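Local coordinates for phage-related protein (Bordetella bronchiseptica RB50, PDB 3BJQ) that probably serves as a major capsid protein that assembles into the head shell of a phage-like particle, at residues Ile30-Phe35 against Leu121-Glu126; Ala135-Asp140 against Ser300-Gly305; Val143-Ser148 against Tyr306-Ala311; Pro154-Thr159 against Lys191-Leu196; Leu180-Lys185 against Pro243-Gly248. One frame throughout, in Å; residues are numbered along the deposited sequence.

Contact 1 (Ile30-Phe35 against Leu121-Glu126); sequences IGKKLF and LAHEHE
E124 reaches I30 and G31 through two torsions. Its CG stands opposite the backbone N (chi1 -170°), and the chain then bends at chi2 (79°). The bend carries the carboxylate off helix 105-131 to two successive backbone N-H groups. OE2 accepts from I30 N at 2.9 Å on its syn lone pair, and the bond is nearly straight (167° at the hydrogen). OE1 accepts from G31 N, also at 2.9 Å. It is met on the syn side too, but well out of the carboxylate plane. OE2 has a further donor in W241 NE1. The chains come close here, G31 CA 5.1 Å from E124 CA, with no side chain on G31 between them.

One residue earlier on the helix, H123 points toward the short helix 31-34. K32 lies athwart its ring, with CG 3.5 Å from H123 CE1 and CE over one face. The backbone N of K32 lies at the ring edge, in plane. H123 NE2 hydrogen-bonds T266 OG1, which limits rotation of the ring. T266 OG1 also bonds F35 O.

The contact joins the long helix to the I30-G31 turn. A buried carboxylate with three N-H donors, two of them from successive backbone positions, is probably stabilised as the charged form.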
# COMPACT_ATOMS: atom_id res chain seq x y z
N ILE E 30 13.14 24.93 30.05
CA ILE E 30 13.49 23.71 30.78
C ILE E 30 12.43 23.27 31.80
O ILE E 30 12.63 22.26 32.46
CB ILE E 30 14.89 23.85 31.43
CG1 ILE E 30 14.91 25.03 32.42
CG2 ILE E 30 15.97 24.04 30.34
CD1 ILE E 30 15.89 24.90 33.55
N GLY E 31 11.30 23.98 31.89
CA GLY E 31 10.25 23.64 32.85
C GLY E 31 9.76 22.20 32.79
O GLY E 31 9.58 21.55 33.82
N LYS E 32 9.61 21.69 31.59
CA LYS E 32 9.18 20.29 31.39
C LYS E 32 10.25 19.28 31.77
O LYS E 32 9.98 18.09 31.88
CB LYS E 32 8.74 20.08 29.94
CG LYS E 32 7.60 20.99 29.54
CD LYS E 32 7.23 20.92 28.06
CE LYS E 32 5.84 21.51 27.83
NZ LYS E 32 5.34 21.43 26.41
N LYS E 33 11.47 19.75 32.03
CA LYS E 33 12.55 18.86 32.49
C LYS E 33 12.45 18.62 34.00
O LYS E 33 13.04 17.67 34.51
CB LYS E 33 13.91 19.46 32.16
CG LYS E 33 14.25 19.49 30.65
CD LYS E 33 14.61 18.13 30.14
CE LYS E 33 14.82 18.16 28.64
NZ LYS E 33 15.90 17.21 28.19
N LEU E 34 11.75 19.51 34.69
CA LEU E 34 11.46 19.38 36.12
C LEU E 34 10.04 18.84 36.32
O LEU E 34 9.79 18.11 37.27
CB LEU E 34 11.58 20.73 36.83
CG LEU E 34 12.98 21.30 37.08
CD1 LEU E 34 13.60 21.79 35.77
CD2 LEU E 34 12.90 22.41 38.10
N PHE E 35 9.13 19.22 35.42
CA PHE E 35 7.72 18.89 35.52
C PHE E 35 7.22 18.28 34.23
O PHE E 35 6.47 18.95 33.48
CB PHE E 35 6.93 20.18 35.78
CG PHE E 35 7.24 20.86 37.08
CD1 PHE E 35 8.23 21.82 37.16
CD2 PHE E 35 6.49 20.59 38.21
CE1 PHE E 35 8.49 22.46 38.35
CE2 PHE E 35 6.74 21.23 39.40
CZ PHE E 35 7.75 22.17 39.48
N LEU E 121 5.91 30.00 27.59
CA LEU E 121 6.59 30.93 28.47
C LEU E 121 5.84 31.04 29.79
O LEU E 121 6.46 31.15 30.84
CB LEU E 121 6.72 32.29 27.76
CG LEU E 121 7.87 33.23 28.14
CD1 LEU E 121 9.21 32.49 28.23
CD2 LEU E 121 7.96 34.40 27.14
N ALA E 122 4.51 31.01 29.75
CA ALA E 122 3.70 31.04 30.98
C ALA E 122 3.98 29.78 31.81
O ALA E 122 4.11 29.83 33.03
CB ALA E 122 2.24 31.13 30.66
N HIS E 123 4.08 28.64 31.13
CA HIS E 123 4.43 27.37 31.79
C HIS E 123 5.80 27.43 32.46
O HIS E 123 5.99 26.98 33.57
CB HIS E 123 4.37 26.23 30.78
CG HIS E 123 4.76 24.91 31.34
ND1 HIS E 123 6.03 24.40 31.19
CD2 HIS E 123 4.07 24.02 32.08
CE1 HIS E 123 6.10 23.23 31.80
NE2 HIS E 123 4.93 22.97 32.35
N GLU E 124 6.77 27.99 31.74
CA GLU E 124 8.10 28.17 32.25
C GLU E 124 8.10 28.96 33.57
O GLU E 124 8.78 28.62 34.53
CB GLU E 124 8.98 28.91 31.22
CG GLU E 124 10.49 28.91 31.60
CD GLU E 124 11.21 27.57 31.26
OE1 GLU E 124 10.52 26.57 30.96
OE2 GLU E 124 12.48 27.51 31.27
N HIS E 125 7.33 30.04 33.59
CA HIS E 125 7.24 30.87 34.77
C HIS E 125 6.54 30.15 35.95
O HIS E 125 6.96 30.25 37.11
CB HIS E 125 6.52 32.17 34.43
CG HIS E 125 6.52 33.15 35.57
ND1 HIS E 125 5.64 33.06 36.63
CD2 HIS E 125 7.35 34.19 35.84
CE1 HIS E 125 5.90 34.03 37.49
NE2 HIS E 125 6.93 34.72 37.04
N GLU E 126 5.47 29.42 35.67
CA GLU E 126 4.78 28.67 36.73
C GLU E 126 5.63 27.54 37.31
O GLU E 126 5.52 27.21 38.48
CB GLU E 126 3.43 28.14 36.27
CG GLU E 126 2.29 28.91 36.92
CD GLU E 126 2.50 29.07 38.46
OE1 GLU E 126 2.79 28.05 39.14
OE2 GLU E 126 2.43 30.21 38.96

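Contact 2 (Ala135-Asp140 against Ser300-Gly305); sequences AKYNAD and SGMLAG
Y137 and M302, a selenomethionine, run antiparallel alongside one another. The Y137 ring lies obliquely to its neighbours: CD1 is 3.9 Å from M302 CG, and CE1 is 3.9 Å from G305 C. The ring ends at its hydroxyl, which hydrogen-bonds A131 O at the close of helix 105-131.

N138 meets M302 differently, the one chain set roughly perpendicular to the other. M302 starts with CG opposite its backbone N (chi1 178°) and bends at chi2 and chi3. The bends lay the SE-CE end across N138. CE comes 3.8 Å from N138 ND2, and SE is 3.8 Å from N138 N. L303 CD2 also approaches that amide, 4.0 Å from N138 ND2.

No hydrogen bond links the two segments. M302 makes most of the contact by packing against backbone and amide, with its CG 3.1 Å from K136 O. It also touches H141, whose ND1 bonds G305 O.

Segment A135-D140 follows the long helix and leads into strand 142-144. Segment S300-G305 makes a 3-10 turn and enters strand 305-309. The arrangement is that of two connecting loops packed together just ahead of neighbouring parallel strands, in a domain probably of the HK97-like capsid fold.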
# COMPACT_ATOMS: atom_id res chain seq x y z
N ALA E 135 9.37 27.79 50.56
CA ALA E 135 8.29 27.37 51.45
C ALA E 135 7.80 25.93 51.16
O ALA E 135 7.16 25.32 52.00
CB ALA E 135 7.12 28.33 51.33
N LYS E 136 8.13 25.39 49.99
CA LYS E 136 7.65 24.06 49.61
C LYS E 136 8.61 22.99 50.07
O LYS E 136 8.35 21.81 49.88
CB LYS E 136 7.52 23.96 48.09
CG LYS E 136 6.85 25.17 47.45
CD LYS E 136 5.38 25.10 47.48
CE LYS E 136 4.81 24.57 46.18
NZ LYS E 136 3.34 24.37 46.39
N TYR E 137 9.73 23.37 50.67
CA TYR E 137 10.74 22.40 51.07
C TYR E 137 10.90 22.39 52.57
O TYR E 137 10.72 23.42 53.22
CB TYR E 137 12.07 22.78 50.42
CG TYR E 137 12.01 22.77 48.92
CD1 TYR E 137 12.25 21.59 48.21
CD2 TYR E 137 11.67 23.91 48.21
CE1 TYR E 137 12.19 21.56 46.84
CE2 TYR E 137 11.60 23.89 46.82
CZ TYR E 137 11.87 22.71 46.15
OH TYR E 137 11.82 22.66 44.78
N ASN E 138 11.27 21.23 53.11
CA ASN E 138 11.64 21.14 54.52
C ASN E 138 13.10 21.59 54.64
O ASN E 138 13.80 21.67 53.64
CB ASN E 138 11.32 19.75 55.11
CG ASN E 138 12.31 18.68 54.72
OD1 ASN E 138 13.44 18.96 54.35
ND2 ASN E 138 11.88 17.42 54.84
N ALA E 139 13.55 21.91 55.85
CA ALA E 139 14.86 22.51 56.10
C ALA E 139 16.02 21.66 55.62
O ALA E 139 17.06 22.21 55.26
CB ALA E 139 15.03 22.85 57.61
N ASP E 140 15.87 20.33 55.61
CA ASP E 140 16.93 19.44 55.11
C ASP E 140 17.00 19.41 53.58
O ASP E 140 17.93 18.81 53.02
CB ASP E 140 16.72 18.01 55.62
CG ASP E 140 16.93 17.87 57.14
OD1 ASP E 140 17.04 18.90 57.85
OD2 ASP E 140 16.97 16.72 57.61
N SER E 300 4.77 17.14 43.30
CA SER E 300 4.19 15.94 43.89
C SER E 300 5.13 15.31 44.92
O SER E 300 4.65 14.73 45.87
CB SER E 300 3.80 14.92 42.78
OG SER E 300 4.85 14.74 41.83
N GLY E 301 6.44 15.43 44.74
CA GLY E 301 7.43 14.77 45.59
C GLY E 301 8.56 15.66 46.07
O GLY E 301 9.66 15.64 45.52
N MSE E 302 8.30 16.42 47.12
CA MSE E 302 9.27 17.36 47.69
C MSE E 302 10.59 16.70 48.07
O MSE E 302 11.66 17.25 47.83
CB MSE E 302 8.68 18.08 48.91
CG MSE E 302 9.65 19.05 49.60
SE MSE E 302 10.72 18.19 50.95
CE MSE E 302 9.17 17.79 52.17
N LEU E 303 10.53 15.50 48.63
CA LEU E 303 11.75 14.84 49.06
C LEU E 303 12.65 14.46 47.88
O LEU E 303 13.79 14.08 48.09
CB LEU E 303 11.44 13.57 49.87
CG LEU E 303 10.88 13.76 51.27
CD1 LEU E 303 10.52 12.35 51.82
CD2 LEU E 303 11.87 14.48 52.18
N ALA E 304 12.11 14.50 46.67
CA ALA E 304 12.91 14.23 45.48
C ALA E 304 13.53 15.52 44.92
O ALA E 304 14.15 15.47 43.87
CB ALA E 304 12.09 13.51 44.41
N GLY E 305 13.37 16.64 45.63
CA GLY E 305 13.90 17.93 45.23
C GLY E 305 14.74 18.60 46.31
O GLY E 305 14.66 18.27 47.50

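Contact 3 (Val143-Ser148 against Tyr306-Ala311); sequences VKLVGS and YLIEDA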
# COMPACT_ATOMS: atom_id res chain seq x y z
N VAL E 143 18.86 25.24 51.08
CA VAL E 143 19.86 26.10 51.68
C VAL E 143 19.75 27.47 51.02
O VAL E 143 19.19 27.59 49.92
CB VAL E 143 21.29 25.52 51.53
CG1 VAL E 143 21.83 25.74 50.13
CG2 VAL E 143 22.23 26.11 52.55
N LYS E 144 20.20 28.50 51.71
CA LYS E 144 20.22 29.85 51.20
C LYS E 144 21.63 30.35 51.38
O LYS E 144 22.08 30.54 52.50
CB LYS E 144 19.25 30.72 51.97
CG LYS E 144 18.98 32.03 51.31
CD LYS E 144 17.84 32.73 52.00
CE LYS E 144 17.56 34.06 51.35
NZ LYS E 144 16.44 34.75 52.03
N LEU E 145 22.34 30.56 50.27
CA LEU E 145 23.74 30.91 50.31
C LEU E 145 23.86 32.39 50.54
O LEU E 145 23.23 33.16 49.85
CB LEU E 145 24.42 30.46 49.02
CG LEU E 145 24.34 28.95 48.73
CD1 LEU E 145 25.13 28.63 47.48
CD2 LEU E 145 24.81 28.11 49.92
N VAL E 146 24.66 32.76 51.54
CA VAL E 146 24.87 34.15 51.96
C VAL E 146 26.35 34.51 51.85
O VAL E 146 27.23 33.67 52.12
CB VAL E 146 24.42 34.33 53.42
CG1 VAL E 146 24.76 35.73 53.93
CG2 VAL E 146 22.94 34.05 53.58
N GLY E 147 26.63 35.73 51.42
CA GLY E 147 27.99 36.24 51.40
C GLY E 147 28.94 35.37 50.61
O GLY E 147 28.66 35.02 49.48
N SER E 148 30.05 35.01 51.24
CA SER E 148 31.12 34.24 50.59
C SER E 148 30.78 32.78 50.28
O SER E 148 31.60 32.07 49.67
CB SER E 148 32.38 34.31 51.46
OG SER E 148 32.11 33.75 52.75
N TYR E 306 15.57 19.54 45.87
CA TYR E 306 16.45 20.27 46.77
C TYR E 306 16.73 21.66 46.19
O TYR E 306 17.17 21.77 45.06
CB TYR E 306 17.75 19.49 46.94
CG TYR E 306 18.66 20.01 48.04
CD1 TYR E 306 19.50 21.10 47.80
CD2 TYR E 306 18.70 19.41 49.29
CE1 TYR E 306 20.33 21.58 48.78
CE2 TYR E 306 19.54 19.88 50.28
CZ TYR E 306 20.35 20.97 50.02
OH TYR E 306 21.19 21.46 50.98
N LEU E 307 16.49 22.70 46.97
CA LEU E 307 16.70 24.07 46.52
C LEU E 307 17.93 24.74 47.17
O LEU E 307 18.07 24.77 48.40
CB LEU E 307 15.46 24.88 46.83
CG LEU E 307 15.45 26.36 46.45
CD1 LEU E 307 15.59 26.57 44.93
CD2 LEU E 307 14.19 26.96 47.03
N ILE E 308 18.79 25.31 46.32
CA ILE E 308 19.96 26.08 46.75
C ILE E 308 19.71 27.52 46.31
O ILE E 308 20.01 27.88 45.18
CB ILE E 308 21.26 25.57 46.09
CG1 ILE E 308 21.54 24.12 46.47
CG2 ILE E 308 22.47 26.44 46.50
CD1 ILE E 308 22.71 23.51 45.70
N GLU E 309 19.17 28.35 47.20
CA GLU E 309 18.85 29.73 46.85
C GLU E 309 20.09 30.64 46.79
O GLU E 309 21.00 30.51 47.60
CB GLU E 309 17.91 30.37 47.86
CG GLU E 309 16.57 29.76 48.07
CD GLU E 309 15.73 30.63 49.01
OE1 GLU E 309 15.18 31.65 48.52
OE2 GLU E 309 15.64 30.29 50.22
N ASP E 310 20.06 31.57 45.84
CA ASP E 310 21.04 32.67 45.74
C ASP E 310 22.48 32.32 45.36
O ASP E 310 23.38 33.15 45.52
CB ASP E 310 20.96 33.54 46.99
CG ASP E 310 19.58 34.15 47.17
OD1 ASP E 310 18.84 34.21 46.17
OD2 ASP E 310 19.24 34.55 48.31
N ALA E 311 22.69 31.12 44.82
CA ALA E 311 24.02 30.71 44.39
C ALA E 311 24.66 31.76 43.47
O ALA E 311 25.83 32.10 43.61
CB ALA E 311 23.95 29.36 43.70
O HOH W 1 16.56 27.92 50.95
O HOH W 2 21.15 34.81 50.45
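V143 and I308 belong to a parallel strand pair at the edge of a six-stranded mixed sheet. The backbone ladder has three rungs. V143 N gives to L307 O at 2.8 Å, E309 N gives to V143 O at 2.8 Å, and L145 N gives to E309 O at 3.0 Å. The last is almost straight, 174° at the hydrogen.

On one face V143 and I308 project together from adjacent strands. The CG2 branch of I308 lies 3.8 Å from V143 CG1. I308 CG2 also touches L145 CD1, at 3.6 Å. The same CD1 reaches on to A311 CB.

Strand 305-309 is flanked on its other side by strand 245-248, so this pair adds one of the two outer strands of the chain's own sheet. The ladder stops at D310, whose backbone turns to positive phi (69°).

K144 and E309 occupy the other face. K144 is fully extended, with CD 3.7 Å from E309 OE2 and CE 3.5 Å from D310 OD2. Its NZ runs past both carboxylates without a salt bridge. Water reaches the acids instead. One molecule donates to E309 OE2 and weakly to V143 O. A second donates to L145 O at 2.7 Å and also to D310 OD2.

Contact 4 (Pro154-Thr159 against Lys191-Leu196); sequences PDSDPT and KYHPKL
P154 and P194 bring the two backbones together, their CA atoms 6.1 Å apart. P194 opens helix 194-199, and P154 lies in the loop leading to helix 158-173. The pyrrolidine rings touch, with P154 CB 3.7 Å from P194 CG.

H193 is the N-cap of helix 194-199. Its CG stands opposite the backbone N (chi1 -170°), which lets ND1 turn back to accept from K195 N at 3.1 Å. D157 is the N-cap of helix 158-173, and its OD1 accepts weakly from K160 N. The far ring nitrogen of H193, NE2, donates to S156 OG at 2.8 Å, close to the ring plane. The ring is also held from both faces. P158 CD makes a CH-pi contact over one face, 3.9 Å from the centroid, and P194 CD covers the opposite face. S156 OG has a second partner in S153 O.

K195 runs alongside segment P154-T159 and bends at its last torsion (68°). NZ then donates to S156 O at 2.8 Å, from above the carbonyl plane, and weakly to D155 O. Deeper in, L196 CD2 meets T159 OG1 at 3.5 Å, while that hydroxyl bonds W217 NE1.

The chemistry implies a defined tautomer for H193, with the proton on NE2 and the lone pair on ND1. K195 NZ is gripped by backbone carbonyls, while the D155 and D157 carboxylates, not in contact, probably help stabilise its charge.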
# COMPACT_ATOMS: atom_id res chain seq x y z
N PRO E 154 35.15 33.38 45.32
CA PRO E 154 36.14 32.33 45.16
C PRO E 154 36.19 31.37 46.35
O PRO E 154 36.64 30.24 46.21
CB PRO E 154 37.45 33.11 45.05
CG PRO E 154 37.19 34.41 45.71
CD PRO E 154 35.77 34.71 45.36
N ASP E 155 35.73 31.84 47.52
CA ASP E 155 35.73 31.05 48.75
C ASP E 155 34.63 30.00 48.85
O ASP E 155 34.65 29.16 49.76
CB ASP E 155 35.60 31.98 49.96
CG ASP E 155 36.80 32.88 50.13
OD1 ASP E 155 37.84 32.61 49.49
OD2 ASP E 155 36.70 33.85 50.90
N SER E 156 33.66 30.05 47.95
CA SER E 156 32.53 29.12 47.94
C SER E 156 32.96 27.73 47.49
O SER E 156 34.06 27.53 47.00
CB SER E 156 31.42 29.64 47.05
OG SER E 156 31.87 29.83 45.73
N ASP E 157 32.07 26.76 47.69
CA ASP E 157 32.37 25.37 47.33
C ASP E 157 31.14 24.74 46.67
O ASP E 157 30.45 23.93 47.29
CB ASP E 157 32.78 24.57 48.57
CG ASP E 157 33.47 23.24 48.25
OD1 ASP E 157 33.43 22.75 47.10
OD2 ASP E 157 34.07 22.66 49.18
N PRO E 158 30.86 25.13 45.40
CA PRO E 158 29.76 24.55 44.64
C PRO E 158 29.69 23.01 44.71
O PRO E 158 28.62 22.46 44.87
CB PRO E 158 30.07 24.99 43.20
CG PRO E 158 30.76 26.27 43.35
CD PRO E 158 31.59 26.14 44.61
N THR E 159 30.83 22.34 44.58
CA THR E 159 30.85 20.88 44.62
C THR E 159 30.27 20.34 45.92
O THR E 159 29.47 19.41 45.92
CB THR E 159 32.25 20.35 44.41
OG1 THR E 159 32.71 20.75 43.10
CG2 THR E 159 32.30 18.83 44.55
N LYS E 191 31.78 29.10 35.67
CA LYS E 191 32.66 29.07 34.48
C LYS E 191 34.15 29.18 34.79
O LYS E 191 34.97 28.47 34.20
CB LYS E 191 32.25 30.18 33.48
CG LYS E 191 33.06 30.16 32.18
CD LYS E 191 32.42 30.95 31.04
CE LYS E 191 33.17 30.67 29.72
NZ LYS E 191 32.97 31.72 28.69
N TYR E 192 34.50 30.07 35.71
CA TYR E 192 35.90 30.25 36.11
C TYR E 192 36.05 30.12 37.62
O TYR E 192 36.94 30.74 38.20
CB TYR E 192 36.42 31.63 35.69
CG TYR E 192 36.35 31.92 34.20
CD1 TYR E 192 37.21 31.29 33.31
CD2 TYR E 192 35.44 32.85 33.70
CE1 TYR E 192 37.13 31.54 31.95
CE2 TYR E 192 35.36 33.11 32.35
CZ TYR E 192 36.22 32.47 31.48
OH TYR E 192 36.14 32.73 30.14
N HIS E 193 35.19 29.33 38.27
CA HIS E 193 35.31 29.20 39.73
C HIS E 193 36.65 28.56 40.02
O HIS E 193 36.92 27.51 39.48
CB HIS E 193 34.19 28.35 40.33
CG HIS E 193 34.15 28.41 41.82
ND1 HIS E 193 35.03 27.69 42.60
CD2 HIS E 193 33.39 29.14 42.67
CE1 HIS E 193 34.79 27.96 43.88
NE2 HIS E 193 33.82 28.84 43.94
N PRO E 194 37.50 29.20 40.87
CA PRO E 194 38.86 28.70 41.08
C PRO E 194 38.98 27.26 41.58
O PRO E 194 39.94 26.56 41.23
CB PRO E 194 39.45 29.70 42.09
CG PRO E 194 38.27 30.26 42.79
CD PRO E 194 37.25 30.39 41.71
N LYS E 195 38.04 26.80 42.40
CA LYS E 195 38.10 25.44 42.92
C LYS E 195 37.84 24.47 41.80
O LYS E 195 38.49 23.44 41.72
CB LYS E 195 37.08 25.20 44.04
CG LYS E 195 37.40 25.86 45.38
CD LYS E 195 36.55 25.28 46.50
CE LYS E 195 36.95 25.77 47.91
NZ LYS E 195 36.65 27.22 48.12
N LEU E 196 36.88 24.80 40.95
CA LEU E 196 36.54 23.95 39.79
C LEU E 196 37.66 23.95 38.73
O LEU E 196 38.04 22.90 38.21
CB LEU E 196 35.20 24.37 39.19
CG LEU E 196 33.98 24.33 40.15
CD1 LEU E 196 32.66 24.68 39.44
CD2 LEU E 196 33.84 23.00 40.73

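Contact 5 (Leu180-Lys185 against Pro243-Gly248); sequences LMLSRK and PDVWLG
M181 and W246 form the central hydrogen-bonded pair of this antiparallel ladder. M181 N gives to W246 O at 2.8 Å, and W246 N gives back to M181 O at 3.0 Å, in the carbonyl plane. Two residues along, D244 O takes two donors from S183: the backbone N at 3.2 Å and OG at 2.9 Å. The N comes almost along the C=O axis, while the hydroxyl comes from the side. OG can do this because it sits between the backbone N and carbonyl carbon of S183 (chi1 62°).

L180 and L247 pack flank to flank on one face, CD1 to CD1 at 3.9 Å. L182 neighbours V245 there, its CD2 4.1 Å from V245 CG1. On the other face M181 CB is 4.0 Å from W246 CE3. M181 is a selenomethionine that folds back along its last two torsions, which brings CE near D244 O.

The segments 180-183 and 245-248 run antiparallel, at 171°. Their strands lie in the middle of the six-stranded mixed sheet, and strands 221-230 and 305-309 flank them. Helices 158-173 and 210-217 cover the leucine face. S183 is also the N-cap of helix 184-191, since OG bonds A186 N. F263 and W246 meet edge-to-face. D244 OD1 accepts from D310 N, and K185 NZ forms a salt bridge with D239.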
# COMPACT_ATOMS: atom_id res chain seq x y z
N LEU E 180 19.89 18.41 37.35
CA LEU E 180 20.45 19.59 38.05
C LEU E 180 20.11 20.80 37.20
O LEU E 180 20.45 20.82 36.02
CB LEU E 180 21.96 19.43 38.28
CG LEU E 180 22.64 20.40 39.29
CD1 LEU E 180 23.82 19.72 39.97
CD2 LEU E 180 23.10 21.63 38.59
N MSE E 181 19.40 21.76 37.79
CA MSE E 181 19.08 23.02 37.15
C MSE E 181 20.05 24.11 37.64
O MSE E 181 20.05 24.46 38.81
CB MSE E 181 17.64 23.44 37.51
CG MSE E 181 17.03 24.54 36.67
SE MSE E 181 17.71 26.34 36.89
CE MSE E 181 17.35 26.60 38.75
N LEU E 182 20.87 24.62 36.74
CA LEU E 182 21.72 25.78 37.02
C LEU E 182 21.09 26.99 36.35
O LEU E 182 20.92 26.99 35.13
CB LEU E 182 23.10 25.61 36.39
CG LEU E 182 23.97 24.43 36.83
CD1 LEU E 182 25.26 24.44 36.05
CD2 LEU E 182 24.25 24.54 38.31
N SER E 183 20.78 28.03 37.12
CA SER E 183 20.35 29.27 36.50
C SER E 183 21.53 29.86 35.74
O SER E 183 22.67 29.58 36.04
CB SER E 183 19.91 30.27 37.54
OG SER E 183 20.99 30.62 38.41
N ARG E 184 21.23 30.69 34.76
CA ARG E 184 22.21 31.38 33.95
C ARG E 184 23.31 32.00 34.82
O ARG E 184 24.51 31.81 34.56
CB ARG E 184 21.46 32.47 33.18
CG ARG E 184 22.23 33.24 32.15
CD ARG E 184 21.25 34.15 31.39
NE ARG E 184 20.84 35.29 32.19
CZ ARG E 184 21.28 36.54 32.02
NH1 ARG E 184 22.13 36.84 31.05
NH2 ARG E 184 20.84 37.51 32.82
N LYS E 185 22.89 32.71 35.87
CA LYS E 185 23.81 33.33 36.82
C LYS E 185 24.68 32.33 37.58
O LYS E 185 25.86 32.56 37.77
CB LYS E 185 23.04 34.16 37.82
CG LYS E 185 22.58 35.48 37.26
CD LYS E 185 21.63 36.18 38.25
CE LYS E 185 21.41 37.65 37.88
NZ LYS E 185 21.24 37.86 36.42
N PRO E 243 18.62 33.53 40.63
CA PRO E 243 20.03 33.23 40.84
C PRO E 243 20.24 31.85 41.46
O PRO E 243 21.29 31.58 42.03
CB PRO E 243 20.43 34.33 41.82
CG PRO E 243 19.21 34.52 42.66
CD PRO E 243 18.01 34.08 41.85
N ASP E 244 19.26 30.96 41.29
CA ASP E 244 19.23 29.72 42.05
C ASP E 244 19.82 28.49 41.37
O ASP E 244 20.13 28.50 40.18
CB ASP E 244 17.79 29.41 42.46
CG ASP E 244 17.17 30.50 43.31
OD1 ASP E 244 17.91 31.32 43.92
OD2 ASP E 244 15.93 30.50 43.41
N VAL E 245 19.99 27.45 42.18
CA VAL E 245 20.37 26.12 41.71
C VAL E 245 19.38 25.16 42.32
O VAL E 245 18.93 25.38 43.43
CB VAL E 245 21.80 25.79 42.12
CG1 VAL E 245 22.15 24.33 41.79
CG2 VAL E 245 22.74 26.78 41.41
N TRP E 246 18.99 24.13 41.57
CA TRP E 246 18.02 23.15 42.05
C TRP E 246 18.48 21.76 41.61
O TRP E 246 19.07 21.63 40.56
CB TRP E 246 16.65 23.49 41.49
CG TRP E 246 15.57 22.49 41.75
CD1 TRP E 246 14.65 22.51 42.77
CD2 TRP E 246 15.27 21.31 40.97
NE1 TRP E 246 13.82 21.43 42.67
CE2 TRP E 246 14.17 20.68 41.59
CE3 TRP E 246 15.83 20.73 39.82
CZ2 TRP E 246 13.61 19.49 41.09
CZ3 TRP E 246 15.29 19.55 39.33
CH2 TRP E 246 14.17 18.95 39.97
N LEU E 247 18.19 20.75 42.42
CA LEU E 247 18.48 19.36 42.09
C LEU E 247 17.25 18.52 42.34
O LEU E 247 16.56 18.74 43.30
CB LEU E 247 19.53 18.76 43.00
CG LEU E 247 21.01 18.85 42.66
CD1 LEU E 247 21.61 20.19 43.12
CD2 LEU E 247 21.65 17.67 43.37
N GLY E 248 17.03 17.49 41.53
CA GLY E 248 15.89 16.62 41.78
C GLY E 248 15.98 15.30 41.08
O GLY E 248 16.79 15.11 40.17

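Contacts 3 and 5 build the same six-stranded sheet. Strands 305-309 and 245-248 join them through backbone bonds. Contact 5 is the buried antiparallel centre, largely apolar, while contact 3 is the parallel edge, with waters and charged groups on one face. Contact 2 lies at the loops feeding contact 3 and relies on packing alone; Y137 OH makes a weak hydrogen bond with W246 NE1 of contact 5. Contact 1 is buried near the centre of the chain, yet a carboxylate dominates it. It touches contact 5 through I30 on M181 and L34 on W246. Contact 4 is the most peripheral, its centre about 27 Å from the centre of the chain, and mixes helix capping with exposed prolines and a lysine.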